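Local coordinates for probable ABC transporter extracellular-binding protein yckB (Bacillus subtilis, PDB 2IEE), which is probably the extracellular solute-binding component of a binding-protein-dependent ABC transport system, held at the cell membrane as a lipoprotein, at residues V54-A57 with A58-G62; I115-D119 with D120-I124; L166-A170 with N171-D175; L220-K223 with M224-L228. All coordinates share one frame; numbering follows the deposited sequence.

Contact 1 of 4, residues V54-A57 with A58-G62; sequences VREA and AKRLG
Glu56 and Arg60, one helical turn apart, are joined by a salt bridge in which Arg60 NE donates to Glu56 OE2 at 2.9 Å. The oxygen is approached on its anti lone pair, the one turned from the other carboxylate oxygen, and lies at the guanidinium edge, slightly tilted from its plane. Because the two planes stand 74° apart, this is a single bond rather than a two-pronged pairing; Arg60 NH2 stays 3.5 Å from the same Glu56 OE2. Two bends bring the groups together. Glu56 CG leaves anti to its backbone N (chi1 -177°) and the chain then folds at chi2, while chi1 of Arg60 keeps CG beside its own backbone N, 3.2 Å from Glu56 O, and the bend at chi2 then turns the rest of the chain toward the carboxylate. On the other side of the carboxylate, the aliphatic part of Lys59 passes Glu56 OE1, with Lys59 CD at 4.0 Å, but the extended chain carries its ammonium onward.

Backbone bonds carry these side chains. Ala58 N donates to Val54 O at 2.8 Å, whereas the link of Leu61 N to Ala57 O is weak at 3.3 Å, and Gly62, with positive phi, closes the helix as the C-prime residue of a Schellman motif.

Further out, Glu230 forms a salt bridge with Arg60 NH1 and Ser236 a hydrogen bond with NH2, fixing the guanidinium; Glu52 similarly pairs with Arg55. Helix 49-60 thus lies between two layers: Val54 and Ala58 pack on strands 22-27 and 64-69, while Ala57, Arg60 and Leu61 meet helix 218-234.

Contact 2 of 4, residues I115-D119 with D120-I124; sequences IVRKD and DLSGI
The guanidinium of Arg117 lies flat beneath Ser122 OG, which sits over its centre, 3.3 Å from Arg117 CZ. The bend at chi3 (-75°) folds the Arg117 chain into this position, and the same hydroxyl oxygen accepts a nearly straight bond from Arg117 N at 3.0 Å. The Asp120 carboxylate, by contrast, is turned 77° from the guanidinium plane, and its salt bridge, Arg117 NE to Asp120 OD1 at 3.2 Å, is a weak hydrogen bond. Asp120 OD1 also accepts Ser122 N at 2.9 Å from above the carboxylate plane, making an Asx turn. Asp119 and Asp120 point the same way, and a water donates to the OD2 of each, probably easing the repulsion between their charges. From Leu121 to Gly123 the backbone takes left-handed helical angles. This turn sets Leu121 CD2 3.8 Å from Val116 CG2, while Ile124 CD1 reaches the other methyl, Val116 CG1.

The turn directly follows strand 108-116. Arg117 NH1 continues to the carbonyls of Val169 and Thr174, NH2 pairs with Asp175, and Ser122 OG binds Asp175 O; Val116 and Ile124 both pack on Val176 of strand 176-180, and Leu121 touches Thr197 of strand 197-214.

Contact 3 of 4, residues L166-A170 with N171-D175; sequences LKDVA and NGRTD
Asp168 O receives three backbone N-H groups from the residues that follow the helix. Thr174 N gives the straight one, at 2.9 Å and from above the carbonyl plane; those from Gly172 and Arg173 are weak. Gly172 N also donates to Val169 O at 3.0 Å, completing a Schellman motif in which a side chain at Gly172, given its positive phi, would be jammed against the preceding carbonyl. This is the tight part of the contact. Thr174 OG1, placed between its own backbone N and carbonyl carbon (chi1 53°), is wedged 3.4 Å from Val169 CG2, the two side chains crossing at about a right angle.

The outer side is looser. Asp168 and the exposed Arg173 run side by side, their flat groups 71° apart, and Arg173 NH1 meets Asp168 OD1 at 2.8 Å in a salt bridge whose hydrogen bond is weak. A water donates to that OD1 and to Asn171 OD1, bridging the two side chains, while Asp168 OD2 is hydrogen-bonded to the hydroxyl of Tyr157. With an alanine here, the Arg173 guanidinium would probably lose its mate and be set free to turn, and Tyr157 OH would be left without this partner.

One residue therefore serves the turn twice, its carbonyl collecting N-H groups and its carboxylate the charge of Arg173, a positive group at a helix C terminus that probably also interacts favourably with the dipole.

Contact 4 of 4, residues L220-K223 with M224-L228; sequences LQKK and MNEAL
The Glu226 carboxylate is met by Lys222 NZ from above its plane, 39° out of it, with NZ 2.8 Å from Glu226 OE2 in a salt bridge. Lys223 comes past the other oxygen, its NZ 4.0 Å from Glu226 OE1, too far for a second one. The Asn225 amide lies against the preceding turn, its CG 3.3 Å from Gln221 O, while Asn225 OD1 accepts the backbone N of Thr105.

Lys222 runs straight from the helix until its last torsion (chi4 -55°) hooks the ammonium back over OE2, and its CG rests 3.5 Å from Glu226 OE2. A leucine in place of Glu226 would probably leave the Lys222 ammonium without its mate and strip Lys223 of a nearby opposite charge. Leu220 and selenomethionine Met224 lie alongside each other, Leu220 CD1 4.2 Å from Met224 CG, and Met224 N binds Leu220 O at 2.9 Å, one of four regular helical bonds joining 220-223 to 224-228.

The chemistry divides the helix: Lys222 and Glu226 pair across a turn on its outer side, with Lys223 near the same carboxylate, while Leu220 and Met224 pack on strand 197-214, and Met224 also meets Ala57 of helix 49-60 and Leu61, so the helix is amphipathic here.

Following the chain, the four contacts come in series, each confined to one continuous run, so none nests within or crosses another. Contact 1 closes the end of helix 49-60; contact 2 turns the chain after strand 108-116; contact 3 ends helix 162-171 and leads into strand 176-180; contact 4 lies within helix 218-234. In space they form two pairs on opposite sides of the chain's centre. Contacts 1 and 4, centres about 10 Å apart, bring two helices together through Leu61 on Met224 and Arg60 on Ala227. Contacts 2 and 3, equally close, are tied by polar bonds from Arg117 and Ser122. About 43 Å separates the centres of contacts 1 and 2, consistent with the two lobes of solute-binding proteins.

Contact 1 of 4, residues V54-A57 with A58-G62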
loop_
_atom_site.group_PDB
_atom_site.type_symbol
_atom_site.label_atom_id
_atom_site.label_comp_id
_atom_site.label_asym_id
_atom_site.label_seq_id
_atom_site.Cartn_x
_atom_site.Cartn_y
_atom_site.Cartn_z
ATOM N N VAL A 54 12.331 0.118 5.389
ATOM C CA VAL A 54 13.548 -0.199 4.658
ATOM C C VAL A 54 14.746 0.524 5.280
ATOM O O VAL A 54 15.799 -0.071 5.517
ATOM C CB VAL A 54 13.420 0.228 3.177
ATOM C CG1 VAL A 54 14.744 0.037 2.461
ATOM C CG2 VAL A 54 12.335 -0.586 2.495
ATOM N N ARG A 55 14.568 1.816 5.546
ATOM C CA ARG A 55 15.616 2.644 6.130
ATOM C C ARG A 55 16.168 2.002 7.400
ATOM O O ARG A 55 17.381 1.831 7.547
ATOM C CB ARG A 55 15.052 4.048 6.417
ATOM C CG ARG A 55 16.005 5.040 7.079
ATOM C CD ARG A 55 15.366 6.441 7.140
ATOM N NE ARG A 55 15.498 7.152 5.868
ATOM C CZ ARG A 55 14.570 7.941 5.335
ATOM N NH1 ARG A 55 13.412 8.135 5.950
ATOM N NH2 ARG A 55 14.811 8.552 4.185
ATOM N N GLU A 56 15.269 1.626 8.300
ATOM C CA GLU A 56 15.644 1.008 9.566
ATOM C C GLU A 56 16.254 -0.378 9.358
ATOM O O GLU A 56 17.222 -0.746 10.023
ATOM C CB GLU A 56 14.411 0.916 10.474
ATOM C CG GLU A 56 14.667 0.351 11.865
ATOM C CD GLU A 56 15.626 1.209 12.677
ATOM O OE1 GLU A 56 15.658 2.438 12.459
ATOM O OE2 GLU A 56 16.338 0.658 13.544
ATOM N N ALA A 57 15.688 -1.152 8.438
ATOM C CA ALA A 57 16.209 -2.486 8.172
ATOM C C ALA A 57 17.652 -2.354 7.695
ATOM O O ALA A 57 18.537 -3.084 8.138
ATOM C CB ALA A 57 15.358 -3.184 7.115
ATOM N N ALA A 58 17.885 -1.411 6.791
ATOM C CA ALA A 58 19.225 -1.185 6.270
ATOM C C ALA A 58 20.145 -0.763 7.409
ATOM O O ALA A 58 21.298 -1.194 7.484
ATOM C CB ALA A 58 19.195 -0.112 5.189
ATOM N N LYS A 59 19.628 0.074 8.301
ATOM C CA LYS A 59 20.412 0.542 9.435
ATOM C C LYS A 59 20.820 -0.648 10.298
ATOM O O LYS A 59 21.956 -0.725 10.757
ATOM C CB LYS A 59 19.609 1.547 10.271
ATOM C CG LYS A 59 20.432 2.213 11.367
ATOM C CD LYS A 59 19.589 3.111 12.260
ATOM C CE LYS A 59 20.459 3.787 13.314
ATOM N NZ LYS A 59 19.675 4.684 14.212
ATOM N N ARG A 60 19.893 -1.582 10.505
ATOM C CA ARG A 60 20.178 -2.770 11.302
ATOM C C ARG A 60 21.361 -3.514 10.687
ATOM O O ARG A 60 22.094 -4.213 11.387
ATOM C CB ARG A 60 18.966 -3.716 11.340
ATOM C CG ARG A 60 17.725 -3.164 12.035
ATOM C CD ARG A 60 17.974 -2.866 13.510
ATOM N NE ARG A 60 16.844 -2.172 14.131
ATOM C CZ ARG A 60 15.786 -2.774 14.667
ATOM N NH1 ARG A 60 15.700 -4.096 14.669
ATOM N NH2 ARG A 60 14.811 -2.047 15.200
ATOM N N LEU A 61 21.533 -3.354 9.376
ATOM C CA LEU A 61 22.604 -4.010 8.639
ATOM C C LEU A 61 23.809 -3.099 8.404
ATOM O O LEU A 61 24.601 -3.336 7.494
ATOM C CB LEU A 61 22.063 -4.511 7.297
ATOM C CG LEU A 61 20.928 -5.539 7.404
ATOM C CD1 LEU A 61 20.264 -5.738 6.054
ATOM C CD2 LEU A 61 21.481 -6.848 7.933
ATOM N N GLY A 62 23.939 -2.059 9.225
ATOM C CA GLY A 62 25.048 -1.130 9.094
ATOM C C GLY A 62 25.107 -0.435 7.748
ATOM O O GLY A 62 26.184 -0.066 7.282
#

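Contact 2 of 4, residues I115-D119 with D120-I124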
loop_
_atom_site.group_PDB
_atom_site.type_symbol
_atom_site.label_atom_id
_atom_site.label_comp_id
_atom_site.label_asym_id
_atom_site.label_seq_id
_atom_site.Cartn_x
_atom_site.Cartn_y
_atom_site.Cartn_z
ATOM N N ILE A 115 -16.237 2.247 1.093
ATOM C CA ILE A 115 -16.726 3.302 1.955
ATOM C C ILE A 115 -18.107 3.636 1.412
ATOM O O ILE A 115 -18.277 3.869 0.216
ATOM C CB ILE A 115 -15.827 4.545 1.915
ATOM C CG1 ILE A 115 -14.686 4.378 2.917
ATOM C CG2 ILE A 115 -16.643 5.799 2.231
ATOM C CD1 ILE A 115 -13.678 5.511 2.883
ATOM N N VAL A 116 -19.091 3.621 2.301
ATOM C CA VAL A 116 -20.475 3.904 1.944
ATOM C C VAL A 116 -21.014 4.878 2.988
ATOM O O VAL A 116 -20.278 5.275 3.890
ATOM C CB VAL A 116 -21.316 2.602 1.964
ATOM C CG1 VAL A 116 -20.813 1.639 0.888
ATOM C CG2 VAL A 116 -21.215 1.930 3.336
ATOM N N ARG A 117 -22.280 5.274 2.867
ATOM C CA ARG A 117 -22.867 6.184 3.844
ATOM C C ARG A 117 -23.015 5.499 5.199
ATOM O O ARG A 117 -23.312 4.310 5.272
ATOM C CB ARG A 117 -24.238 6.677 3.369
ATOM C CG ARG A 117 -24.167 7.827 2.376
ATOM C CD ARG A 117 -25.554 8.231 1.909
ATOM N NE ARG A 117 -26.116 7.269 0.964
ATOM C CZ ARG A 117 -25.651 7.081 -0.271
ATOM N NH1 ARG A 117 -24.612 7.787 -0.706
ATOM N NH2 ARG A 117 -26.235 6.203 -1.078
ATOM N N LYS A 118 -22.803 6.256 6.272
ATOM C CA LYS A 118 -22.923 5.710 7.620
ATOM C C LYS A 118 -24.380 5.440 7.999
ATOM O O LYS A 118 -24.672 4.454 8.684
ATOM C CB LYS A 118 -22.304 6.668 8.646
ATOM C CG LYS A 118 -22.350 6.136 10.090
ATOM C CD LYS A 118 -21.850 7.160 11.101
ATOM C CE LYS A 118 -20.383 7.503 10.874
ATOM N NZ LYS A 118 -19.928 8.589 11.784
ATOM N N ASP A 119 -25.295 6.299 7.549
ATOM C CA ASP A 119 -26.706 6.128 7.894
ATOM C C ASP A 119 -27.449 4.979 7.212
ATOM O O ASP A 119 -28.275 4.334 7.847
ATOM C CB ASP A 119 -27.480 7.437 7.688
ATOM C CG ASP A 119 -27.441 7.933 6.258
ATOM O OD1 ASP A 119 -26.824 7.277 5.389
ATOM O OD2 ASP A 119 -28.039 8.996 6.001
ATOM N N ASP A 120 -27.183 4.714 5.935
ATOM C CA ASP A 120 -27.873 3.603 5.269
ATOM C C ASP A 120 -26.947 2.665 4.495
ATOM O O ASP A 120 -27.407 1.811 3.732
ATOM C CB ASP A 120 -28.971 4.123 4.332
ATOM C CG ASP A 120 -28.445 5.075 3.266
ATOM O OD1 ASP A 120 -27.220 5.118 3.035
ATOM O OD2 ASP A 120 -29.273 5.777 2.647
ATOM N N LEU A 121 -25.642 2.825 4.697
ATOM C CA LEU A 121 -24.656 1.991 4.022
ATOM C C LEU A 121 -24.874 2.000 2.514
ATOM O O LEU A 121 -24.501 1.053 1.821
ATOM C CB LEU A 121 -24.734 0.557 4.558
ATOM C CG LEU A 121 -24.531 0.412 6.073
ATOM C CD1 LEU A 121 -24.888 -1.001 6.516
ATOM C CD2 LEU A 121 -23.087 0.745 6.436
ATOM N N SER A 122 -25.481 3.077 2.018
ATOM C CA SER A 122 -25.757 3.243 0.594
ATOM C C SER A 122 -26.585 2.100 -0.009
ATOM O O SER A 122 -26.484 1.816 -1.204
ATOM C CB SER A 122 -24.441 3.398 -0.186
ATOM O OG SER A 122 -23.671 4.486 0.314
ATOM N N GLY A 123 -27.396 1.452 0.823
ATOM C CA GLY A 123 -28.240 0.364 0.356
ATOM C C GLY A 123 -27.464 -0.843 -0.134
ATOM O O GLY A 123 -27.972 -1.656 -0.910
ATOM N N ILE A 124 -26.226 -0.961 0.326
ATOM C CA ILE A 124 -25.360 -2.059 -0.076
ATOM C C ILE A 124 -25.177 -3.087 1.041
ATOM O O ILE A 124 -24.883 -2.721 2.182
ATOM C CB ILE A 124 -23.978 -1.507 -0.501
ATOM C CG1 ILE A 124 -24.152 -0.580 -1.710
ATOM C CG2 ILE A 124 -23.016 -2.655 -0.801
ATOM C CD1 ILE A 124 -22.912 0.221 -2.093
HETATM O O HOH W 1 -28.801 8.883 2.995
#

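Contact 3 of 4, residues L166-A170 with N171-D175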
loop_
_atom_site.group_PDB
_atom_site.type_symbol
_atom_site.label_atom_id
_atom_site.label_comp_id
_atom_site.label_asym_id
_atom_site.label_seq_id
_atom_site.Cartn_x
_atom_site.Cartn_y
_atom_site.Cartn_z
ATOM N N LEU A 166 -15.290 11.855 -0.637
ATOM C CA LEU A 166 -15.974 11.430 0.576
ATOM C C LEU A 166 -17.284 12.180 0.835
ATOM O O LEU A 166 -18.283 11.569 1.213
ATOM C CB LEU A 166 -15.027 11.574 1.772
ATOM C CG LEU A 166 -13.729 10.756 1.667
ATOM C CD1 LEU A 166 -12.752 11.207 2.744
ATOM C CD2 LEU A 166 -14.033 9.260 1.807
ATOM N N LYS A 167 -17.285 13.494 0.627
ATOM C CA LYS A 167 -18.496 14.281 0.858
ATOM C C LYS A 167 -19.622 13.935 -0.106
ATOM O O LYS A 167 -20.794 14.002 0.259
ATOM C CB LYS A 167 -18.198 15.782 0.770
ATOM C CG LYS A 167 -17.298 16.283 1.879
ATOM C CD LYS A 167 -17.287 17.798 1.948
ATOM C CE LYS A 167 -16.284 18.288 2.984
ATOM N NZ LYS A 167 -16.519 17.687 4.332
ATOM N N ASP A 168 -19.269 13.566 -1.334
ATOM C CA ASP A 168 -20.272 13.205 -2.326
ATOM C C ASP A 168 -20.950 11.902 -1.929
ATOM O O ASP A 168 -22.108 11.659 -2.275
ATOM C CB ASP A 168 -19.637 13.078 -3.717
ATOM C CG ASP A 168 -19.134 14.412 -4.249
ATOM O OD1 ASP A 168 -19.757 15.451 -3.936
ATOM O OD2 ASP A 168 -18.125 14.422 -4.981
ATOM N N VAL A 169 -20.221 11.051 -1.216
ATOM C CA VAL A 169 -20.805 9.803 -0.754
ATOM C C VAL A 169 -21.787 10.192 0.346
ATOM O O VAL A 169 -22.959 9.805 0.320
ATOM C CB VAL A 169 -19.755 8.856 -0.150
ATOM C CG1 VAL A 169 -20.458 7.690 0.551
ATOM C CG2 VAL A 169 -18.835 8.337 -1.234
ATOM N N ALA A 170 -21.290 10.972 1.301
ATOM C CA ALA A 170 -22.094 11.440 2.428
ATOM C C ALA A 170 -23.327 12.196 1.946
ATOM O O ALA A 170 -24.406 12.056 2.506
ATOM C CB ALA A 170 -21.254 12.348 3.327
ATOM N N ASN A 171 -23.147 12.988 0.899
ATOM C CA ASN A 171 -24.224 13.794 0.326
ATOM C C ASN A 171 -25.244 13.003 -0.463
ATOM O O ASN A 171 -26.348 13.480 -0.696
ATOM C CB ASN A 171 -23.640 14.858 -0.602
ATOM C CG ASN A 171 -23.015 15.991 0.149
ATOM O OD1 ASN A 171 -22.222 16.750 -0.403
ATOM N ND2 ASN A 171 -23.377 16.126 1.421
ATOM N N GLY A 172 -24.867 11.809 -0.892
ATOM C CA GLY A 172 -25.778 11.012 -1.690
ATOM C C GLY A 172 -25.561 11.260 -3.176
ATOM O O GLY A 172 -26.290 10.719 -4.000
ATOM N N ARG A 173 -24.573 12.087 -3.523
ATOM C CA ARG A 173 -24.275 12.368 -4.928
ATOM C C ARG A 173 -23.640 11.129 -5.570
ATOM O O ARG A 173 -23.807 10.884 -6.764
ATOM C CB ARG A 173 -23.357 13.590 -5.059
ATOM C CG ARG A 173 -24.008 14.875 -4.593
ATOM C CD ARG A 173 -23.204 16.122 -4.987
ATOM N NE ARG A 173 -23.092 16.268 -6.436
ATOM C CZ ARG A 173 -21.974 16.067 -7.127
ATOM N NH1 ARG A 173 -20.858 15.713 -6.501
ATOM N NH2 ARG A 173 -21.976 16.206 -8.448
ATOM N N THR A 174 -22.903 10.363 -4.769
ATOM C CA THR A 174 -22.311 9.104 -5.212
ATOM C C THR A 174 -22.695 8.086 -4.141
ATOM O O THR A 174 -23.264 8.456 -3.109
ATOM C CB THR A 174 -20.777 9.160 -5.325
ATOM O OG1 THR A 174 -20.217 9.634 -4.091
ATOM C CG2 THR A 174 -20.358 10.056 -6.501
ATOM N N ASP A 175 -22.383 6.814 -4.365
ATOM C CA ASP A 175 -22.761 5.784 -3.403
ATOM C C ASP A 175 -21.645 5.030 -2.706
ATOM O O ASP A 175 -21.746 4.716 -1.519
ATOM C CB ASP A 175 -23.646 4.743 -4.076
ATOM C CG ASP A 175 -24.903 5.335 -4.644
ATOM O OD1 ASP A 175 -25.623 6.007 -3.883
ATOM O OD2 ASP A 175 -25.173 5.114 -5.844
HETATM O O HOH W 2 -21.041 18.169 -2.932
#

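Contact 4 of 4, residues L220-K223 with M224-L228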
loop_
_atom_site.group_PDB
_atom_site.type_symbol
_atom_site.label_atom_id
_atom_site.label_comp_id
_atom_site.label_asym_id
_atom_site.label_seq_id
_atom_site.Cartn_x
_atom_site.Cartn_y
_atom_site.Cartn_z
ATOM N N LEU A 220 21.454 -10.938 -0.305
ATOM C CA LEU A 220 20.818 -9.703 0.140
ATOM C C LEU A 220 19.450 -10.046 0.723
ATOM O O LEU A 220 19.068 -9.547 1.787
ATOM C CB LEU A 220 20.642 -8.735 -1.035
ATOM C CG LEU A 220 19.835 -7.454 -0.773
ATOM C CD1 LEU A 220 20.487 -6.631 0.322
ATOM C CD2 LEU A 220 19.753 -6.648 -2.061
ATOM N N GLN A 221 18.721 -10.911 0.022
ATOM C CA GLN A 221 17.391 -11.338 0.456
ATOM C C GLN A 221 17.406 -11.894 1.881
ATOM O O GLN A 221 16.562 -11.531 2.706
ATOM C CB GLN A 221 16.846 -12.410 -0.487
ATOM C CG GLN A 221 15.386 -12.721 -0.274
ATOM C CD GLN A 221 14.930 -13.918 -1.076
ATOM O OE1 GLN A 221 13.732 -14.146 -1.250
ATOM N NE2 GLN A 221 15.888 -14.700 -1.561
ATOM N N LYS A 222 18.363 -12.776 2.167
ATOM C CA LYS A 222 18.463 -13.380 3.493
ATOM C C LYS A 222 18.818 -12.350 4.568
ATOM O O LYS A 222 18.286 -12.382 5.676
ATOM C CB LYS A 222 19.503 -14.505 3.482
ATOM C CG LYS A 222 19.483 -15.374 4.735
ATOM C CD LYS A 222 20.531 -16.480 4.689
ATOM C CE LYS A 222 20.396 -17.410 5.893
ATOM N NZ LYS A 222 20.444 -16.661 7.185
ATOM N N LYS A 223 19.715 -11.429 4.237
ATOM C CA LYS A 223 20.123 -10.396 5.182
ATOM C C LYS A 223 18.967 -9.451 5.507
ATOM O O LYS A 223 18.747 -9.103 6.671
ATOM C CB LYS A 223 21.316 -9.618 4.618
ATOM C CG LYS A 223 22.632 -10.379 4.718
ATOM C CD LYS A 223 23.068 -10.461 6.174
ATOM C CE LYS A 223 24.373 -11.201 6.338
ATOM N NZ LYS A 223 24.839 -11.158 7.756
HETATM N N MSE A 224 18.234 -9.034 4.480
HETATM C CA MSE A 224 17.090 -8.146 4.673
HETATM C C MSE A 224 16.059 -8.815 5.575
HETATM O O MSE A 224 15.545 -8.194 6.507
HETATM C CB MSE A 224 16.438 -7.804 3.331
HETATM C CG MSE A 224 16.995 -6.571 2.643
HETATM SE SE MSE A 224 16.665 -4.947 3.666
HETATM C CE MSE A 224 18.452 -4.247 3.650
ATOM N N ASN A 225 15.758 -10.082 5.296
ATOM C CA ASN A 225 14.782 -10.819 6.096
ATOM C C ASN A 225 15.247 -10.946 7.543
ATOM O O ASN A 225 14.436 -10.924 8.471
ATOM C CB ASN A 225 14.538 -12.211 5.505
ATOM C CG ASN A 225 13.715 -12.167 4.223
ATOM O OD1 ASN A 225 13.300 -11.097 3.770
ATOM N ND2 ASN A 225 13.471 -13.334 3.639
ATOM N N GLU A 226 16.556 -11.076 7.725
ATOM C CA GLU A 226 17.129 -11.192 9.060
ATOM C C GLU A 226 16.832 -9.928 9.864
ATOM O O GLU A 226 16.415 -9.998 11.019
ATOM C CB GLU A 226 18.643 -11.437 8.964
ATOM C CG GLU A 226 19.021 -12.914 8.821
ATOM C CD GLU A 226 20.507 -13.146 8.553
ATOM O OE1 GLU A 226 21.351 -12.542 9.251
ATOM O OE2 GLU A 226 20.828 -13.947 7.648
ATOM N N ALA A 227 17.030 -8.770 9.242
ATOM C CA ALA A 227 16.772 -7.496 9.908
ATOM C C ALA A 227 15.268 -7.272 10.106
ATOM O O ALA A 227 14.845 -6.766 11.142
ATOM C CB ALA A 227 17.377 -6.356 9.103
ATOM N N LEU A 228 14.467 -7.653 9.114
ATOM C CA LEU A 228 13.019 -7.500 9.203
ATOM C C LEU A 228 12.441 -8.372 10.317
ATOM O O LEU A 228 11.514 -7.961 11.017
ATOM C CB LEU A 228 12.359 -7.857 7.863
ATOM C CG LEU A 228 12.448 -6.808 6.751
ATOM C CD1 LEU A 228 11.917 -7.364 5.434
ATOM C CD2 LEU A 228 11.657 -5.579 7.167
#